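PDB 3QR0: phospholipase C-beta (PLC-beta) from Sepia officinalis, which belongs to the phosphoinositide-specific phospholipase C family and combines PH, EF-hand, TIM-barrel and C2 domains in one chain that holds a calcium ion. Local coordinates for residues A[740-744]-A[766-770]; A[69-75]-A[106-112]; A[174-178]-A[191-195]. All coordinates share one frame; numbering follows the deposited sequence.

Contact 1. Residues A[740-744]-A[766-770]; sequences GIKPG and HIVAK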
loop_
_atom_site.group_PDB
_atom_site.type_symbol
_atom_site.label_atom_id
_atom_site.label_comp_id
_atom_site.label_asym_id
_atom_site.label_seq_id
_atom_site.Cartn_x
_atom_site.Cartn_y
_atom_site.Cartn_z
ATOM N N GLY A 740 -0.126 -15.709 -6.940
ATOM C CA GLY A 740 -0.728 -14.992 -8.066
ATOM C C GLY A 740 0.228 -14.190 -8.935
ATOM O O GLY A 740 -0.216 -13.508 -9.861
ATOM N N ILE A 741 1.534 -14.263 -8.670
ATOM C CA ILE A 741 2.500 -13.548 -9.503
ATOM C C ILE A 741 2.362 -13.987 -10.968
ATOM O O ILE A 741 2.114 -15.162 -11.262
ATOM C CB ILE A 741 3.970 -13.719 -9.016
ATOM C CG1 ILE A 741 4.881 -12.689 -9.703
ATOM C CG2 ILE A 741 4.463 -15.144 -9.252
ATOM C CD1 ILE A 741 6.275 -12.610 -9.122
ATOM N N LYS A 742 2.500 -13.027 -11.876
ATOM C CA LYS A 742 2.369 -13.281 -13.302
ATOM C C LYS A 742 3.747 -13.257 -13.937
ATOM O O LYS A 742 4.449 -12.251 -13.833
ATOM C CB LYS A 742 1.525 -12.200 -13.957
ATOM C CG LYS A 742 0.088 -12.123 -13.511
ATOM C CD LYS A 742 -0.625 -11.178 -14.446
ATOM C CE LYS A 742 -2.013 -10.843 -14.021
ATOM N NZ LYS A 742 -2.573 -9.908 -15.012
ATOM N N PRO A 743 4.141 -14.349 -14.612
ATOM C CA PRO A 743 5.480 -14.421 -15.187
ATOM C C PRO A 743 5.598 -13.730 -16.549
ATOM O O PRO A 743 4.640 -13.119 -17.031
ATOM C CB PRO A 743 5.700 -15.925 -15.333
ATOM C CG PRO A 743 4.345 -16.452 -15.625
ATOM C CD PRO A 743 3.383 -15.594 -14.847
ATOM N N GLY A 744 6.782 -13.822 -17.140
ATOM C CA GLY A 744 7.033 -13.336 -18.490
ATOM C C GLY A 744 7.621 -11.944 -18.527
ATOM O O GLY A 744 8.145 -11.452 -17.525
ATOM N N HIS A 766 11.991 -9.647 -17.043
ATOM C CA HIS A 766 11.440 -10.958 -17.370
ATOM C C HIS A 766 11.366 -11.794 -16.097
ATOM O O HIS A 766 12.327 -11.855 -15.320
ATOM C CB HIS A 766 12.267 -11.691 -18.421
ATOM C CG HIS A 766 11.643 -12.974 -18.881
ATOM N ND1 HIS A 766 11.867 -14.180 -18.253
ATOM C CD2 HIS A 766 10.787 -13.234 -19.898
ATOM C CE1 HIS A 766 11.185 -15.130 -18.870
ATOM N NE2 HIS A 766 10.519 -14.581 -19.870
ATOM N N ILE A 767 10.226 -12.444 -15.904
ATOM C CA ILE A 767 9.948 -13.193 -14.687
ATOM C C ILE A 767 9.665 -14.647 -15.034
ATOM O O ILE A 767 8.801 -14.937 -15.860
ATOM C CB ILE A 767 8.729 -12.613 -13.950
ATOM C CG1 ILE A 767 8.979 -11.151 -13.584
ATOM C CG2 ILE A 767 8.400 -13.457 -12.701
ATOM C CD1 ILE A 767 7.778 -10.458 -12.972
ATOM N N VAL A 768 10.419 -15.557 -14.430
ATOM C CA VAL A 768 10.073 -16.971 -14.464
ATOM C C VAL A 768 9.453 -17.311 -13.118
ATOM O O VAL A 768 10.008 -16.968 -12.073
ATOM C CB VAL A 768 11.296 -17.854 -14.709
ATOM C CG1 VAL A 768 10.965 -19.314 -14.439
ATOM C CG2 VAL A 768 11.807 -17.670 -16.136
ATOM N N ALA A 769 8.288 -17.952 -13.153
ATOM C CA ALA A 769 7.633 -18.461 -11.950
ATOM C C ALA A 769 7.010 -19.799 -12.286
ATOM O O ALA A 769 6.140 -19.893 -13.149
ATOM C CB ALA A 769 6.574 -17.492 -11.445
ATOM N N LYS A 770 7.470 -20.837 -11.604
ATOM C CA LYS A 770 7.035 -22.191 -11.884
ATOM C C LYS A 770 7.275 -23.069 -10.675
ATOM O O LYS A 770 7.944 -22.665 -9.718
ATOM C CB LYS A 770 7.793 -22.757 -13.087
ATOM C CG LYS A 770 9.305 -22.757 -12.924
ATOM C CD LYS A 770 9.989 -23.359 -14.141
ATOM C CE LYS A 770 11.499 -23.290 -14.016
ATOM N NZ LYS A 770 12.156 -23.566 -15.325
#
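Gly744 and Ile767 form an antiparallel hydrogen-bonded pair in the C2 domain, a beta-sandwich fold. The pair lies where the loop before strand 746-751 meets strand 761-771. Gly744 N gives a nearly straight bond of 2.6 Å to Ile767 O, in the carbonyl plane and on a lone pair. The return bond, from Ile767 N to Gly744 O, is more bent, and its donor stands above the carbonyl plane. Gly744 has a positive phi of 96°, a backbone shape that suits glycine.

Beyond the pair aliphatic groups do most of the touching. Ile741 has CG1 anti to its backbone N (chi1 -166°), which leaves CG2 between N and the carbonyl carbon. From there CG2 meets Ala769 CB at 3.8 Å. The other branch ends in CD1, which faces Ile767 CG2 at 4.2 Å. Ile767 turns CG2 toward Pro743 CA and sends CD1 to the carbonyl O of Lys742. Ile654 and Ile652 of strand 650-660 touch Ile767 and Ala769 in turn. The Lys742 chain leaves the contact, and its NZ bonds to Asn312 O and to a glycerol. The partly exposed His766 ring lies near Gly744 CA in an off-centre CH-pi contact and meets Tyr745 edge-to-face. Pro743 CB sits 3.3 Å from Ile767 O.

Contact 2. Residues A[69-75]-A[106-112]; sequences YVRDIRC and VTICHGY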
loop_
_atom_site.group_PDB
_atom_site.type_symbol
_atom_site.label_atom_id
_atom_site.label_comp_id
_atom_site.label_asym_id
_atom_site.label_seq_id
_atom_site.Cartn_x
_atom_site.Cartn_y
_atom_site.Cartn_z
ATOM N N TYR A 69 -1.463 11.350 -5.100
ATOM C CA TYR A 69 -0.957 11.679 -3.766
ATOM C C TYR A 69 -2.005 12.337 -2.861
ATOM O O TYR A 69 -1.688 12.779 -1.761
ATOM C CB TYR A 69 0.302 12.532 -3.907
ATOM C CG TYR A 69 1.265 11.921 -4.909
ATOM C CD1 TYR A 69 1.803 10.656 -4.693
ATOM C CD2 TYR A 69 1.600 12.584 -6.086
ATOM C CE1 TYR A 69 2.657 10.069 -5.616
ATOM C CE2 TYR A 69 2.455 12.006 -7.018
ATOM C CZ TYR A 69 2.980 10.752 -6.777
ATOM O OH TYR A 69 3.832 10.176 -7.691
ATOM N N VAL A 70 -3.258 12.376 -3.311
ATOM C CA VAL A 70 -4.346 12.876 -2.475
ATOM C C VAL A 70 -4.684 11.802 -1.441
ATOM O O VAL A 70 -4.825 10.622 -1.778
ATOM C CB VAL A 70 -5.587 13.275 -3.302
ATOM C CG1 VAL A 70 -6.814 13.407 -2.407
ATOM C CG2 VAL A 70 -5.311 14.584 -4.051
ATOM N N ARG A 71 -4.774 12.221 -0.183
ATOM C CA ARG A 71 -4.960 11.304 0.944
ATOM C C ARG A 71 -6.378 11.322 1.473
ATOM O O ARG A 71 -6.930 10.289 1.850
ATOM C CB ARG A 71 -3.986 11.668 2.069
ATOM C CG ARG A 71 -2.522 11.545 1.674
ATOM C CD ARG A 71 -2.132 10.110 1.423
ATOM N NE ARG A 71 -0.808 9.982 0.819
ATOM C CZ ARG A 71 -0.173 8.828 0.629
ATOM N NH1 ARG A 71 -0.720 7.679 1.005
ATOM N NH2 ARG A 71 1.026 8.826 0.067
ATOM N N ASP A 72 -6.971 12.504 1.516
ATOM C CA ASP A 72 -8.344 12.625 1.942
ATOM C C ASP A 72 -8.940 13.913 1.406
ATOM O O ASP A 72 -8.219 14.856 1.073
ATOM C CB ASP A 72 -8.428 12.602 3.472
ATOM C CG ASP A 72 -9.756 12.055 3.988
ATOM O OD1 ASP A 72 -10.673 11.767 3.182
ATOM O OD2 ASP A 72 -9.884 11.916 5.221
ATOM N N ILE A 73 -10.262 13.915 1.298
ATOM C CA ILE A 73 -11.027 15.112 1.032
ATOM C C ILE A 73 -12.244 15.034 1.937
ATOM O O ILE A 73 -12.907 13.994 2.012
ATOM C CB ILE A 73 -11.398 15.269 -0.467
ATOM C CG1 ILE A 73 -12.285 16.499 -0.676
ATOM C CG2 ILE A 73 -12.047 14.003 -1.014
ATOM C CD1 ILE A 73 -12.422 16.914 -2.130
ATOM N N ARG A 74 -12.499 16.125 2.656
ATOM C CA ARG A 74 -13.536 16.170 3.687
ATOM C C ARG A 74 -14.420 17.380 3.485
ATOM O O ARG A 74 -13.973 18.397 2.963
ATOM C CB ARG A 74 -12.897 16.268 5.069
ATOM C CG ARG A 74 -12.026 15.100 5.420
ATOM C CD ARG A 74 -11.032 15.419 6.512
ATOM N NE ARG A 74 -9.992 14.400 6.525
ATOM C CZ ARG A 74 -8.862 14.465 7.224
ATOM N NH1 ARG A 74 -8.609 15.498 8.021
ATOM N NH2 ARG A 74 -7.990 13.471 7.126
ATOM N N CYS A 75 -15.672 17.275 3.911
ATOM C CA CYS A 75 -16.600 18.390 3.809
ATOM C C CYS A 75 -17.459 18.505 5.056
ATOM O O CYS A 75 -17.441 17.627 5.919
ATOM C CB CYS A 75 -17.483 18.243 2.569
ATOM S SG CYS A 75 -18.624 16.832 2.615
ATOM N N VAL A 106 -14.681 22.528 2.078
ATOM C CA VAL A 106 -14.041 21.305 1.627
ATOM C C VAL A 106 -12.548 21.421 1.919
ATOM O O VAL A 106 -11.927 22.428 1.587
ATOM C CB VAL A 106 -14.242 21.076 0.115
ATOM C CG1 VAL A 106 -13.425 19.864 -0.365
ATOM C CG2 VAL A 106 -15.715 20.892 -0.199
ATOM N N THR A 107 -11.986 20.385 2.540
ATOM C CA THR A 107 -10.567 20.348 2.896
ATOM C C THR A 107 -9.931 19.139 2.237
ATOM O O THR A 107 -10.453 18.033 2.343
ATOM C CB THR A 107 -10.379 20.222 4.419
ATOM O OG1 THR A 107 -11.010 21.319 5.075
ATOM C CG2 THR A 107 -8.911 20.204 4.793
ATOM N N ILE A 108 -8.816 19.358 1.550
ATOM C CA ILE A 108 -8.089 18.280 0.893
ATOM C C ILE A 108 -6.712 18.166 1.540
ATOM O O ILE A 108 -6.043 19.178 1.759
ATOM C CB ILE A 108 -7.920 18.549 -0.616
ATOM C CG1 ILE A 108 -9.266 18.885 -1.265
ATOM C CG2 ILE A 108 -7.288 17.342 -1.313
ATOM C CD1 ILE A 108 -9.161 19.303 -2.732
ATOM N N CYS A 109 -6.298 16.947 1.877
ATOM C CA CYS A 109 -4.905 16.722 2.256
ATOM C C CYS A 109 -4.225 15.784 1.278
ATOM O O CYS A 109 -4.809 14.800 0.813
ATOM C CB CYS A 109 -4.758 16.219 3.691
ATOM S SG CYS A 109 -5.616 14.714 4.090
ATOM N N HIS A 110 -2.977 16.118 0.977
ATOM C CA HIS A 110 -2.196 15.438 -0.037
ATOM C C HIS A 110 -0.743 15.367 0.400
ATOM O O HIS A 110 -0.238 16.251 1.102
ATOM C CB HIS A 110 -2.313 16.155 -1.391
ATOM C CG HIS A 110 -2.413 17.649 -1.285
ATOM N ND1 HIS A 110 -1.321 18.481 -1.418
ATOM C CD2 HIS A 110 -3.477 18.459 -1.063
ATOM C CE1 HIS A 110 -1.706 19.738 -1.278
ATOM N NE2 HIS A 110 -3.009 19.751 -1.056
ATOM N N GLY A 111 -0.073 14.302 -0.018
ATOM C CA GLY A 111 1.337 14.158 0.255
ATOM C C GLY A 111 1.903 12.924 -0.406
ATOM O O GLY A 111 1.225 11.893 -0.507
ATOM N N TYR A 112 3.146 13.041 -0.858
ATOM C CA TYR A 112 3.895 11.920 -1.428
ATOM C C TYR A 112 3.857 10.721 -0.476
ATOM O O TYR A 112 3.604 9.595 -0.895
ATOM C CB TYR A 112 5.335 12.354 -1.699
ATOM C CG TYR A 112 6.091 11.467 -2.649
ATOM C CD1 TYR A 112 5.634 11.261 -3.949
ATOM C CD2 TYR A 112 7.281 10.854 -2.266
ATOM C CE1 TYR A 112 6.334 10.461 -4.838
ATOM C CE2 TYR A 112 7.991 10.052 -3.153
ATOM C CZ TYR A 112 7.506 9.859 -4.435
ATOM O OH TYR A 112 8.188 9.066 -5.325
#
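Ile73 and Val106 make the tight part of this contact, between strand 70-75 and strand 105-110 of the PH domain. Ile73 holds CG1 anti to its backbone N (chi1 176°). CG1 and CD1 thereby both reach Val106 CG1, the first at 3.6 Å, and CD1 also lies beside Ile108 CG1. Val70 CG1 extends this apolar face to Ile108 CG2, and Phe138 of helix 127-141 touches Ile73.

The strands are antiparallel, with a classic beta bulge. Arg71 and Asp72 both face Cys109, and Cys109 O accepts from Arg71 N at 2.8 Å and from Asp72 N at 3.2 Å. On the Asp72 side Cys109 SG touches Asp72 CB and lies over a face of the Arg74 guanidinium. Arg74 NE and NH2 both grip Asp72 OD2, NE at 2.8 Å from above the carboxylate plane.

The Tyr69-Tyr112 end is nearer solvent. Exposed Tyr112 puts CD1 over one face of the Tyr69 ring, 3.6 Å from Tyr69 CE1, with the ring planes at 54°. Beside it, buried Arg71 bends at chi2 (-67°) and meets Gly111 O with NE and NH2, both at 3.1 Å and near its guanidinium plane. Its NH2 also bonds to Ser754 OG. Asp72 pairs with Lys406, after helix 393-403, and Arg74 with Glu354 of helix 354-361. The buried charges of Asp72 and Arg74 are therefore probably balanced, and they join this strand to the X-domain range.

Contact 3. Residues A[174-178]-A[191-195]; sequences VKAIQ and ISKAL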
loop_
_atom_site.group_PDB
_atom_site.type_symbol
_atom_site.label_atom_id
_atom_site.label_comp_id
_atom_site.label_asym_id
_atom_site.label_seq_id
_atom_site.Cartn_x
_atom_site.Cartn_y
_atom_site.Cartn_z
ATOM N N VAL A 174 4.986 23.281 -26.362
ATOM C CA VAL A 174 6.153 22.397 -26.293
ATOM C C VAL A 174 6.829 22.538 -24.932
ATOM O O VAL A 174 7.299 21.560 -24.357
ATOM C CB VAL A 174 7.181 22.708 -27.408
ATOM C CG1 VAL A 174 8.471 21.914 -27.191
ATOM C CG2 VAL A 174 6.590 22.417 -28.781
ATOM N N LYS A 175 6.867 23.772 -24.434
ATOM C CA LYS A 175 7.334 24.081 -23.083
ATOM C C LYS A 175 6.694 23.169 -22.021
ATOM O O LYS A 175 7.367 22.724 -21.088
ATOM C CB LYS A 175 7.024 25.553 -22.777
ATOM C CG LYS A 175 7.492 26.062 -21.430
ATOM C CD LYS A 175 7.378 27.581 -21.372
ATOM C CE LYS A 175 7.739 28.125 -20.008
ATOM N NZ LYS A 175 7.830 29.616 -20.022
ATOM N N ALA A 176 5.397 22.900 -22.171
ATOM C CA ALA A 176 4.659 22.066 -21.221
ATOM C C ALA A 176 5.055 20.593 -21.335
ATOM O O ALA A 176 5.113 19.885 -20.333
ATOM C CB ALA A 176 3.160 22.229 -21.425
ATOM N N ILE A 177 5.328 20.142 -22.559
ATOM C CA ILE A 177 5.743 18.761 -22.803
ATOM C C ILE A 177 7.098 18.496 -22.150
ATOM O O ILE A 177 7.277 17.488 -21.472
ATOM C CB ILE A 177 5.842 18.435 -24.314
ATOM C CG1 ILE A 177 4.509 18.709 -25.021
ATOM C CG2 ILE A 177 6.246 16.979 -24.510
ATOM C CD1 ILE A 177 4.558 18.521 -26.515
ATOM N N GLN A 178 8.041 19.414 -22.345
ATOM C CA GLN A 178 9.379 19.272 -21.767
ATOM C C GLN A 178 9.379 19.319 -20.236
ATOM O O GLN A 178 10.031 18.491 -19.596
ATOM C CB GLN A 178 10.334 20.328 -22.335
ATOM C CG GLN A 178 10.841 19.984 -23.728
ATOM C CD GLN A 178 11.604 21.118 -24.385
ATOM O OE1 GLN A 178 11.460 22.285 -24.012
ATOM N NE2 GLN A 178 12.421 20.779 -25.378
ATOM N N ILE A 191 13.833 15.228 -26.312
ATOM C CA ILE A 191 12.404 15.473 -26.460
ATOM C C ILE A 191 12.112 16.297 -27.717
ATOM O O ILE A 191 11.241 15.935 -28.503
ATOM C CB ILE A 191 11.818 16.153 -25.199
ATOM C CG1 ILE A 191 11.775 15.149 -24.039
ATOM C CG2 ILE A 191 10.427 16.702 -25.477
ATOM C CD1 ILE A 191 11.620 15.786 -22.677
ATOM N N SER A 192 12.857 17.383 -27.919
ATOM C CA SER A 192 12.693 18.218 -29.117
ATOM C C SER A 192 12.929 17.427 -30.410
ATOM O O SER A 192 12.149 17.532 -31.360
ATOM C CB SER A 192 13.639 19.422 -29.072
ATOM O OG SER A 192 13.279 20.303 -28.023
ATOM N N LYS A 193 14.006 16.644 -30.436
ATOM C CA LYS A 193 14.332 15.803 -31.588
ATOM C C LYS A 193 13.218 14.794 -31.874
ATOM O O LYS A 193 12.874 14.555 -33.032
ATOM C CB LYS A 193 15.652 15.059 -31.349
ATOM C CG LYS A 193 16.887 15.960 -31.293
ATOM C CD LYS A 193 17.563 16.107 -32.653
ATOM C CE LYS A 193 18.410 14.885 -32.999
ATOM N NZ LYS A 193 19.301 15.134 -34.166
ATOM N N ALA A 194 12.656 14.211 -30.815
ATOM C CA ALA A 194 11.567 13.240 -30.949
ATOM C C ALA A 194 10.302 13.887 -31.512
ATOM O O ALA A 194 9.634 13.308 -32.362
ATOM C CB ALA A 194 11.270 12.576 -29.604
ATOM N N LEU A 195 9.980 15.088 -31.034
ATOM C CA LEU A 195 8.839 15.848 -31.553
ATOM C C LEU A 195 9.042 16.156 -33.035
ATOM O O LEU A 195 8.105 16.075 -33.832
ATOM C CB LEU A 195 8.655 17.156 -30.774
ATOM C CG LEU A 195 8.297 17.055 -29.287
ATOM C CD1 LEU A 195 8.417 18.420 -28.617
ATOM C CD2 LEU A 195 6.904 16.479 -29.083
#
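Gln178 sets CG anti to its carbonyl carbon (chi1 -78°) and runs extended beyond it, which carries its amide across to Ser192. The same torsion class in Ser192 (chi1 -67°) leaves OG beside its own backbone N; Gln178 NE2 comes up to OG. NE2 and OG come within 2.8 Å, but the angle is too poor for a hydrogen bond. Both atoms turn instead to Arg188 O. Ser192 OG bonds to it, and Gln178 NE2 does so weakly. On the way Gln178 CG passes Ile191 CG2 at 3.7 Å.

The two helices, 174-181 and 185-198, belong to the EF-hand region of the protein. The short segments run at 126° to each other, and their axes come no closer than 11.0 Å. Aliphatic side chains meet between the helices. Leu195 reaches over with both branches. Its CD1 slides past Val174 CG1 at 3.8 Å, while CD2 meets Ile177 CD1 tip to tip at 4.0 Å. Ile177 turns its other branch, CG2, to Ile191 CG2 at 4.3 Å. Helix 215-225 packs on the second helix, with Leu225 touching Ile191 and Phe221 touching Leu195.

In the fold
All three contacts are largely buried within their own domains, and none shares an element with another. Contact 2 has an exposed member, Tyr112; no touching residue of contacts 1 and 3 is exposed. The centre of contact 3 lies about 34 Å from the chain's centre, against about 21 Å for contact 1 and 17 Å for contact 2. Contacts 1 and 2 join backbones by hydrogen bonds at sheet edges, on opposite sides of the chain's centre. Contact 3 has no hydrogen bond across its helices and depends on aliphatic ends. All three have partners beyond their own domain. Contact 2 differs in the paired charges among them, Asp72 with Lys406 and Arg74 with Glu354.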